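Local coordinates for protein 2-nitropropane dioxygenase (Streptomyces ansochromogenes, PDB 3BW2) that probably oxidises alkyl nitronates such as propionate 3-nitronate with molecular oxygen, using a bound flavin mononucleotide as cofactor, at residues 68-73 and 292-297. Numbering follows the deposited sequence.
Sequences NVFMPQ and AAYPDV. With FMN (flavin mononucleotide), chain B.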
# COMPACT_ATOMS: atom_id res chain seq x y z
N ASN A 68 15.99 -11.19 15.92
CA ASN A 68 15.92 -9.81 15.47
C ASN A 68 16.35 -8.84 16.56
O ASN A 68 15.99 -9.01 17.72
CB ASN A 68 14.48 -9.51 15.00
CG ASN A 68 14.24 -8.04 14.70
OD1 ASN A 68 13.82 -7.29 15.58
ND2 ASN A 68 14.50 -7.63 13.47
N VAL A 69 17.14 -7.84 16.20
CA VAL A 69 17.59 -6.86 17.18
C VAL A 69 17.31 -5.43 16.71
O VAL A 69 17.30 -5.15 15.51
CB VAL A 69 19.11 -7.01 17.49
CG1 VAL A 69 19.42 -8.44 17.88
CG2 VAL A 69 19.92 -6.59 16.30
N PHE A 70 17.06 -4.54 17.67
CA PHE A 70 16.78 -3.14 17.35
C PHE A 70 18.07 -2.33 17.34
O PHE A 70 18.94 -2.53 18.19
CB PHE A 70 15.83 -2.52 18.38
CG PHE A 70 14.46 -3.15 18.42
CD1 PHE A 70 14.00 -3.93 17.37
CD2 PHE A 70 13.61 -2.90 19.50
CE1 PHE A 70 12.70 -4.45 17.38
CE2 PHE A 70 12.32 -3.42 19.53
CZ PHE A 70 11.86 -4.20 18.47
N MET A 71 18.18 -1.42 16.38
CA MET A 71 19.34 -0.56 16.28
C MET A 71 19.24 0.51 17.36
O MET A 71 18.14 0.97 17.67
CB MET A 71 19.39 0.14 14.91
CG MET A 71 19.58 -0.77 13.73
SD MET A 71 21.14 -1.67 13.84
CE MET A 71 22.30 -0.32 13.91
N PRO A 72 20.38 0.89 17.96
CA PRO A 72 20.33 1.92 19.00
C PRO A 72 19.77 3.20 18.37
O PRO A 72 19.98 3.45 17.19
CB PRO A 72 21.80 2.07 19.39
CG PRO A 72 22.35 0.70 19.17
CD PRO A 72 21.72 0.30 17.85
N GLN A 73 19.05 3.99 19.16
CA GLN A 73 18.48 5.22 18.65
C GLN A 73 19.14 6.42 19.32
O GLN A 73 19.35 6.43 20.53
CB GLN A 73 16.97 5.25 18.90
CG GLN A 73 16.19 4.11 18.26
CD GLN A 73 16.41 4.02 16.76
OE1 GLN A 73 17.13 3.14 16.28
NE2 GLN A 73 15.79 4.92 16.02
N ALA A 292 7.26 12.68 17.66
CA ALA A 292 8.26 11.75 17.15
C ALA A 292 9.35 11.69 18.20
O ALA A 292 10.27 12.51 18.20
CB ALA A 292 8.81 12.25 15.82
N ALA A 293 9.24 10.74 19.12
CA ALA A 293 10.22 10.60 20.19
C ALA A 293 10.31 9.15 20.65
O ALA A 293 9.66 8.76 21.62
CB ALA A 293 9.84 11.51 21.37
N TYR A 294 11.12 8.37 19.95
CA TYR A 294 11.30 6.95 20.26
C TYR A 294 12.72 6.71 20.79
O TYR A 294 13.67 7.30 20.30
CB TYR A 294 11.09 6.12 18.99
CG TYR A 294 11.30 4.65 19.18
CD1 TYR A 294 10.27 3.82 19.62
CD2 TYR A 294 12.55 4.07 18.95
CE1 TYR A 294 10.48 2.46 19.84
CE2 TYR A 294 12.77 2.71 19.15
CZ TYR A 294 11.73 1.92 19.60
OH TYR A 294 11.93 0.57 19.80
N PRO A 295 12.87 5.81 21.78
CA PRO A 295 11.84 5.02 22.44
C PRO A 295 11.25 5.75 23.65
O PRO A 295 10.58 5.14 24.48
CB PRO A 295 12.59 3.76 22.85
CG PRO A 295 13.91 4.34 23.28
CD PRO A 295 14.21 5.36 22.19
N ASP A 296 11.52 7.05 23.73
CA ASP A 296 11.03 7.87 24.84
C ASP A 296 9.55 7.63 25.13
O ASP A 296 9.17 7.33 26.27
CB ASP A 296 11.26 9.35 24.54
CG ASP A 296 12.73 9.69 24.33
OD1 ASP A 296 13.35 9.12 23.41
OD2 ASP A 296 13.25 10.53 25.10
N VAL A 297 8.72 7.78 24.11
CA VAL A 297 7.28 7.59 24.27
C VAL A 297 6.97 6.15 24.66
O VAL A 297 6.09 5.89 25.48
CB VAL A 297 6.52 7.98 22.99
CG1 VAL A 297 5.04 7.67 23.14
CG2 VAL A 297 6.73 9.46 22.70
N1 FMN B . 9.64 -6.35 13.23
C2 FMN B . 10.92 -6.39 13.79
O2 FMN B . 11.91 -6.31 13.06
N3 FMN B . 11.10 -6.52 15.16
C4 FMN B . 10.04 -6.63 16.04
O4 FMN B . 10.24 -6.75 17.26
C4A FMN B . 8.72 -6.60 15.49
N5 FMN B . 7.61 -6.73 16.32
C5A FMN B . 6.31 -6.74 15.80
C6 FMN B . 5.21 -6.90 16.68
C7 FMN B . 3.85 -6.92 16.22
C7M FMN B . 2.93 -7.85 17.05
C8 FMN B . 3.69 -6.82 14.78
C8M FMN B . 2.54 -7.48 14.02
C9 FMN B . 4.79 -6.63 13.89
C9A FMN B . 6.11 -6.60 14.39
N10 FMN B . 7.24 -6.44 13.54
C10 FMN B . 8.54 -6.46 14.08
C1' FMN B . 7.05 -6.10 12.06
C2' FMN B . 7.23 -7.42 11.26
O2' FMN B . 8.61 -7.65 11.06
C3' FMN B . 6.58 -7.34 9.83
O3' FMN B . 7.18 -6.23 9.17
C4' FMN B . 5.05 -7.14 9.84
O4' FMN B . 4.49 -8.05 10.78
C5' FMN B . 4.46 -7.40 8.42
O5' FMN B . 3.01 -7.22 8.40
P FMN B . 1.86 -8.33 8.74
O1P FMN B . 2.78 -9.35 8.16
O2P FMN B . 1.03 -7.38 7.89
O3P FMN B . 2.11 -7.94 10.18
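Tyr294 reaches from the loop ahead of helix 296-311 toward the end of strand 65-70, where its OH lies 3.9 Å from Phe70 CD2, the two side chains crossing at about a right angle. Beside it, Gln73 CG comes in at the edge of the tyrosine ring, in its plane, 3.7 Å from Tyr294 CD2. With CG anti to the backbone N (chi1 178°), the phenol is directed to the strand end, its hydroxyl nearest Phe70. Pro295, joined to Tyr294 by a cis peptide bond, folds back so that its CB lies over the centre of the Tyr294 ring, 3.6 Å above its plane. On the flavin side, Phe70 turns the edge of its ring to the pyrimidine end of FMN, with CZ 3.3 Å from FMN O4. Asn68 OD1 accepts a hydrogen bond from FMN N3 (2.9 Å, 151° at the hydrogen), and its ND2, bonded to Ser127 OG, fixes the turn of the amide. A leucine in place of Asn68 would probably leave flavin N3-H without this acceptor and Ser127 without its amide partner. Farther out, Tyr44 hydrogen-bonds to the Tyr294 hydroxyl and meets Phe70 edge-to-face, while Phe130 meets Phe70 edge-to-face and the Tyr294 ring with planes at about 40°. Through this aromatic cluster the loop before helix 296-311 packs against the FMN pocket, at the C-terminal ends of the parallel strands, as in other TIM-barrel flavoenzymes.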